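Local coordinates for LPXTG cell wall surface protein (Streptococcus gordonii, PDB 7AVK) that is a cell-wall-anchored adhesin whose tandem SHIRT domains, of which this is one, probably set how far its binding end projects from the bacterium, at residues A5-V10 and K59-T64; E17-V22 and G54-K59. One frame throughout, in Å; residues are numbered along the deposited sequence.

Interaction 1: residues A5-V10 and K59-T64; sequences AVHEFV and KSYDKT. With IS8 (isothiocyanate), chain C.
Phe9 and Tyr61 mark the closest approach of the two backbones, with their CA atoms 8.7 Å apart, a spacing too wide for adjacent sheet strands and explained by strand 73-82, which runs between strands 3-11 and 55-61. The contact across this gap is therefore made by side-chain ends. Tyr61 contributes the largest share of the contact: its CG stands beside its own backbone N (chi1 -68°), which lets the phenol end come up to strand 3-11. Its OH lies near the plane of the Phe9 ring, at the edge, 3.8 Å from Phe9 CE1. The same oxygen is 3.7 Å from His7 CD2, and the His7 and Tyr61 planes are inclined at 59°, with the ring centroids 5.8 Å apart. The polar ends share one outside residue: Tyr61 OH is hydrogen-bonded to Thr42 O and His7 NE2 to Thr42 N, which fixes both rings from the chain linking strands 38-39 and 48-50. At the other end of the tyrosine, the isothiocyanate sulfur lies in the ring plane at its edge, 3.7 Å from Tyr61 CB. That sulfur is also 3.5 Å from Tyr61 N and 4.0 Å from Thr64 CG2, while Gln43 OE1 is hydrogen-bonded to the ligand. The contact thus lies in the interior of the SHIRT domain, beside its sheet, and borders the isothiocyanate pocket, which Gln43, Phe58, Ser60, Tyr61 and Thr64 line.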
loop_
_atom_site.group_PDB
_atom_site.type_symbol
_atom_site.label_atom_id
_atom_site.label_comp_id
_atom_site.label_asym_id
_atom_site.label_seq_id
_atom_site.Cartn_x
_atom_site.Cartn_y
_atom_site.Cartn_z
ATOM N N ALA A 5 1.918 -10.930 -4.178
ATOM C CA ALA A 5 2.325 -9.631 -3.677
ATOM C C ALA A 5 1.165 -9.085 -2.853
ATOM O O ALA A 5 -0.004 -9.105 -3.283
ATOM C CB ALA A 5 2.639 -8.664 -4.796
ATOM N N VAL A 6 1.483 -8.618 -1.670
ATOM C CA VAL A 6 0.526 -8.045 -0.752
ATOM C C VAL A 6 0.863 -6.583 -0.502
ATOM O O VAL A 6 1.989 -6.134 -0.731
ATOM C CB VAL A 6 0.440 -8.822 0.584
ATOM C CG1 VAL A 6 0.348 -10.340 0.302
ATOM C CG2 VAL A 6 1.567 -8.477 1.530
ATOM N N HIS A 7 -0.132 -5.859 0.025
ATOM C CA HIS A 7 -0.031 -4.451 0.326
ATOM C C HIS A 7 -0.248 -4.239 1.811
ATOM O O HIS A 7 -1.081 -4.912 2.425
ATOM C CB HIS A 7 -1.068 -3.641 -0.467
ATOM C CG HIS A 7 -0.999 -3.869 -1.966
ATOM N ND1 HIS A 7 -1.515 -4.978 -2.592
ATOM C CD2 HIS A 7 -0.468 -3.111 -2.958
ATOM C CE1 HIS A 7 -1.306 -4.867 -3.902
ATOM N NE2 HIS A 7 -0.633 -3.749 -4.172
ATOM N N GLU A 8 0.441 -3.254 2.381
ATOM C CA GLU A 8 0.233 -2.802 3.740
ATOM C C GLU A 8 0.261 -1.290 3.726
ATOM O O GLU A 8 1.084 -0.703 3.019
ATOM C CB GLU A 8 1.333 -3.347 4.672
ATOM C CG GLU A 8 1.150 -2.856 6.132
ATOM C CD GLU A 8 2.092 -3.391 7.135
ATOM O OE1 GLU A 8 3.055 -4.130 6.853
ATOM O OE2 GLU A 8 2.028 -2.939 8.322
ATOM N N PHE A 9 -0.609 -0.652 4.534
ATOM C CA PHE A 9 -0.555 0.781 4.734
ATOM C C PHE A 9 -0.010 1.115 6.118
ATOM O O PHE A 9 -0.317 0.424 7.080
ATOM C CB PHE A 9 -1.946 1.422 4.608
ATOM C CG PHE A 9 -2.552 1.439 3.217
ATOM C CD1 PHE A 9 -1.823 1.372 2.051
ATOM C CD2 PHE A 9 -3.929 1.612 3.108
ATOM C CE1 PHE A 9 -2.445 1.468 0.811
ATOM C CE2 PHE A 9 -4.547 1.741 1.904
ATOM C CZ PHE A 9 -3.820 1.683 0.757
ATOM N N VAL A 10 0.737 2.208 6.181
ATOM C CA VAL A 10 1.202 2.812 7.425
ATOM C C VAL A 10 0.887 4.295 7.400
ATOM O O VAL A 10 0.750 4.919 6.342
ATOM C CB VAL A 10 2.719 2.599 7.640
ATOM C CG1 VAL A 10 3.033 1.093 7.762
ATOM C CG2 VAL A 10 3.561 3.255 6.597
ATOM N N LYS A 59 1.021 9.151 -0.004
ATOM C CA LYS A 59 2.353 9.615 -0.509
ATOM C C LYS A 59 2.924 8.706 -1.696
ATOM O O LYS A 59 2.979 9.043 -2.951
ATOM C CB LYS A 59 3.337 9.682 0.666
ATOM C CG LYS A 59 4.741 10.176 0.346
ATOM C CD LYS A 59 5.519 10.543 1.591
ATOM C CE LYS A 59 7.006 10.690 1.350
ATOM N NZ LYS A 59 7.680 11.399 2.465
ATOM N N SER A 60 3.199 7.466 -1.335
ATOM C CA SER A 60 3.789 6.490 -2.267
ATOM C C SER A 60 3.933 5.160 -1.564
ATOM O O SER A 60 3.814 5.075 -0.346
ATOM C CB SER A 60 5.212 6.917 -2.720
ATOM O OG SER A 60 6.005 7.137 -1.585
ATOM N N TYR A 61 4.194 4.158 -2.362
ATOM C CA TYR A 61 4.752 2.934 -1.865
ATOM C C TYR A 61 6.275 3.056 -1.728
ATOM O O TYR A 61 6.931 3.900 -2.372
ATOM C CB TYR A 61 4.410 1.761 -2.797
ATOM C CG TYR A 61 2.914 1.441 -2.771
ATOM C CD1 TYR A 61 2.375 0.729 -1.702
ATOM C CD2 TYR A 61 2.068 1.842 -3.770
ATOM C CE1 TYR A 61 1.034 0.412 -1.641
ATOM C CE2 TYR A 61 0.711 1.538 -3.743
ATOM C CZ TYR A 61 0.198 0.811 -2.679
ATOM O OH TYR A 61 -1.143 0.504 -2.588
ATOM N N ASP A 62 6.840 2.154 -0.909
ATOM C CA ASP A 62 8.274 2.071 -0.564
ATOM C C ASP A 62 9.133 1.728 -1.765
ATOM O O ASP A 62 10.298 2.055 -1.818
ATOM C CB ASP A 62 8.464 0.989 0.543
ATOM C CG ASP A 62 8.210 -0.502 0.071
ATOM O OD1 ASP A 62 7.173 -0.841 -0.547
ATOM O OD2 ASP A 62 9.165 -1.321 0.251
ATOM N N LYS A 63 8.563 0.963 -2.677
ATOM C CA LYS A 63 9.173 0.523 -3.923
ATOM C C LYS A 63 8.204 0.788 -5.021
ATOM O O LYS A 63 6.998 0.708 -4.842
ATOM C CB LYS A 63 9.409 -1.008 -3.819
ATOM C CG LYS A 63 10.368 -1.462 -2.747
ATOM C CD LYS A 63 10.397 -2.998 -2.607
ATOM C CE LYS A 63 9.115 -3.587 -2.093
ATOM N NZ LYS A 63 9.321 -4.450 -0.980
ATOM N N THR A 64 8.726 1.079 -6.218
ATOM C CA THR A 64 7.904 1.152 -7.412
ATOM C C THR A 64 7.732 -0.207 -8.080
ATOM O O THR A 64 6.799 -0.377 -8.873
ATOM C CB THR A 64 8.473 2.186 -8.363
ATOM O OG1 THR A 64 9.890 2.055 -8.469
ATOM C CG2 THR A 64 8.086 3.588 -7.899
HETATM S S IS8 C . 4.748 3.964 -5.772
HETATM C C IS8 C . 3.565 4.912 -5.941
HETATM N N IS8 C . 2.503 5.631 -5.917
#

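Interaction 2: residues E17-V22 and G54-K59; sequences ELPQEV and GTWSFK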
loop_
_atom_site.group_PDB
_atom_site.type_symbol
_atom_site.label_atom_id
_atom_site.label_comp_id
_atom_site.label_asym_id
_atom_site.label_seq_id
_atom_site.Cartn_x
_atom_site.Cartn_y
_atom_site.Cartn_z
ATOM N N GLU A 17 -2.823 7.226 14.138
ATOM C CA GLU A 17 -3.189 5.929 13.517
ATOM C C GLU A 17 -4.147 6.105 12.296
ATOM O O GLU A 17 -4.975 7.080 12.162
ATOM C CB GLU A 17 -3.923 5.035 14.521
ATOM C CG GLU A 17 -3.008 4.218 15.416
ATOM C CD GLU A 17 -3.690 3.206 16.327
ATOM O OE1 GLU A 17 -4.923 3.284 16.497
ATOM O OE2 GLU A 17 -2.982 2.341 16.863
ATOM N N LEU A 18 -4.003 5.208 11.346
ATOM C CA LEU A 18 -4.889 5.230 10.181
ATOM C C LEU A 18 -6.337 4.899 10.573
ATOM O O LEU A 18 -6.560 3.941 11.319
ATOM C CB LEU A 18 -4.471 4.193 9.142
ATOM C CG LEU A 18 -3.056 4.375 8.558
ATOM C CD1 LEU A 18 -2.798 3.248 7.595
ATOM C CD2 LEU A 18 -2.938 5.700 7.824
ATOM N N PRO A 19 -7.306 5.609 10.013
ATOM C CA PRO A 19 -8.714 5.282 10.272
ATOM C C PRO A 19 -9.192 4.224 9.290
ATOM O O PRO A 19 -8.597 3.965 8.237
ATOM C CB PRO A 19 -9.417 6.601 10.002
ATOM C CG PRO A 19 -8.603 7.197 8.853
ATOM C CD PRO A 19 -7.158 6.840 9.218
ATOM N N GLN A 20 -10.359 3.633 9.621
ATOM C CA GLN A 20 -10.960 2.626 8.761
ATOM C C GLN A 20 -11.168 3.127 7.340
ATOM O O GLN A 20 -11.025 2.350 6.409
ATOM C CB GLN A 20 -12.276 2.124 9.379
ATOM C CG GLN A 20 -12.951 1.053 8.508
ATOM C CD GLN A 20 -13.829 1.603 7.391
ATOM O OE1 GLN A 20 -14.263 2.732 7.398
ATOM N NE2 GLN A 20 -14.124 0.752 6.408
ATOM N N GLU A 21 -11.508 4.398 7.139
ATOM C CA GLU A 21 -11.781 4.857 5.784
ATOM C C GLU A 21 -10.547 4.750 4.894
ATOM O O GLU A 21 -10.662 4.520 3.688
ATOM C CB GLU A 21 -12.380 6.280 5.798
ATOM C CG GLU A 21 -12.884 6.760 4.500
ATOM C CD GLU A 21 -13.609 8.111 4.630
ATOM O OE1 GLU A 21 -13.830 8.570 5.779
ATOM O OE2 GLU A 21 -13.960 8.700 3.583
ATOM N N VAL A 22 -9.359 4.916 5.482
ATOM C CA VAL A 22 -8.115 4.722 4.740
ATOM C C VAL A 22 -7.784 3.239 4.614
ATOM O O VAL A 22 -7.414 2.762 3.523
ATOM C CB VAL A 22 -6.951 5.494 5.374
ATOM C CG1 VAL A 22 -5.631 5.087 4.718
ATOM C CG2 VAL A 22 -7.169 7.007 5.301
ATOM N N GLY A 54 -9.166 16.595 9.240
ATOM C CA GLY A 54 -8.215 17.048 8.215
ATOM C C GLY A 54 -8.188 16.144 7.001
ATOM O O GLY A 54 -9.242 15.645 6.623
ATOM N N THR A 55 -7.019 15.953 6.399
ATOM C CA THR A 55 -6.919 15.151 5.180
ATOM C C THR A 55 -5.821 14.095 5.306
ATOM O O THR A 55 -4.755 14.419 5.831
ATOM C CB THR A 55 -6.596 16.038 3.976
ATOM O OG1 THR A 55 -7.543 17.102 4.004
ATOM C CG2 THR A 55 -6.684 15.308 2.662
ATOM N N TRP A 56 -6.101 12.878 4.877
ATOM C CA TRP A 56 -5.084 11.837 4.689
ATOM C C TRP A 56 -4.735 11.842 3.204
ATOM O O TRP A 56 -5.651 11.759 2.367
ATOM C CB TRP A 56 -5.607 10.478 5.103
ATOM C CG TRP A 56 -5.694 10.297 6.575
ATOM C CD1 TRP A 56 -6.799 10.444 7.342
ATOM C CD2 TRP A 56 -4.629 9.890 7.452
ATOM N NE1 TRP A 56 -6.489 10.137 8.625
ATOM C CE2 TRP A 56 -5.172 9.794 8.739
ATOM C CE3 TRP A 56 -3.275 9.588 7.271
ATOM C CZ2 TRP A 56 -4.410 9.412 9.842
ATOM C CZ3 TRP A 56 -2.526 9.165 8.349
ATOM C CH2 TRP A 56 -3.090 9.092 9.625
ATOM N N SER A 57 -3.450 11.916 2.883
ATOM C CA SER A 57 -2.984 11.945 1.490
ATOM C C SER A 57 -2.063 10.755 1.279
ATOM O O SER A 57 -1.160 10.545 2.087
ATOM C CB SER A 57 -2.272 13.225 1.173
ATOM O OG SER A 57 -3.115 14.333 1.379
ATOM N N PHE A 58 -2.251 10.030 0.198
ATOM C CA PHE A 58 -1.391 8.888 -0.103
ATOM C C PHE A 58 -0.097 9.450 -0.656
ATOM O O PHE A 58 -0.098 10.170 -1.679
ATOM C CB PHE A 58 -2.004 7.953 -1.137
ATOM C CG PHE A 58 -1.147 6.739 -1.366
ATOM C CD1 PHE A 58 -0.905 5.878 -0.318
ATOM C CD2 PHE A 58 -0.595 6.435 -2.598
ATOM C CE1 PHE A 58 -0.135 4.760 -0.491
ATOM C CE2 PHE A 58 0.184 5.304 -2.765
ATOM C CZ PHE A 58 0.417 4.466 -1.705
ATOM N N LYS A 59 1.021 9.151 -0.004
ATOM C CA LYS A 59 2.353 9.615 -0.509
ATOM C C LYS A 59 2.924 8.706 -1.696
ATOM O O LYS A 59 2.979 9.043 -2.951
ATOM C CB LYS A 59 3.337 9.682 0.666
ATOM C CG LYS A 59 4.741 10.176 0.346
ATOM C CD LYS A 59 5.519 10.543 1.591
ATOM C CE LYS A 59 7.006 10.690 1.350
ATOM N NZ LYS A 59 7.680 11.399 2.465
#
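Trp56 turns one face to residues 17-22, and Leu18, Pro19 and Val22 all approach from that side. Its CG stands anti to its own carbonyl carbon (chi1 -75°), which carries the indole out from strand 55-61 toward the loop and helix start. Leu18 takes the benzene half: CD2 sits over the six-membered ring, 4.0 Å from its centroid and 28° off the normal, and comes to 3.5 Å from Trp56 CZ3. Val22 takes the pyrrole half in the same manner, its CG2 lying 4.2 Å from the centroid of the five-membered ring. Both are CH-pi contacts made by one methyl branch, although the leucine meets the indole obliquely and the valine at about a right angle. Pro19 lies over the same face but nearer the rim, on the NE1 side, where CD stands 3.2 Å above the plane and 3.4 Å from Trp56 NE1. The indole's far end meets backbone instead, since Glu17 O is 3.3 Å from Trp56 CZ2 in an oblique approach. The segments are joined by packing alone, without a hydrogen bond between them; the polar geometry is internal to the first, where Pro19 occupies the N-cap position and its O accepts a weak 3.0 Å bond from Val22 N. This turn brings Pro19 and Val22 to the same indole face. Outside these segments, Trp56 also touches Trp79 and meets the ring of Phe81, both on strand 73-82. The arrangement is that of a short helix packed by its N-terminus on one face of the mixed sheet, in a SHIRT domain, a family of the ubiquitin clan.

Both contacts use strand 55-61, and interaction 2 is nested within the chain loop that interaction 1 closes. The centre of interaction 1 is about 3 Å from the centre of the chain; that of interaction 2 is about 12 Å from it, and this contact is only partly buried. The chemistry changes accordingly: the inner contact joins aromatic ends, of which His7 and Tyr61 are hydrogen-bonded to Thr42, whereas the outer one rests methyl and proline carbons on an indole. They meet directly through Phe9, whose CB is 3.6 Å from Leu18 CD1 and whose CE1 is 4.2 Å from Phe58 CE1. Packing is therefore continuous from strand 3-11 to the loop that leads into helix 20-23.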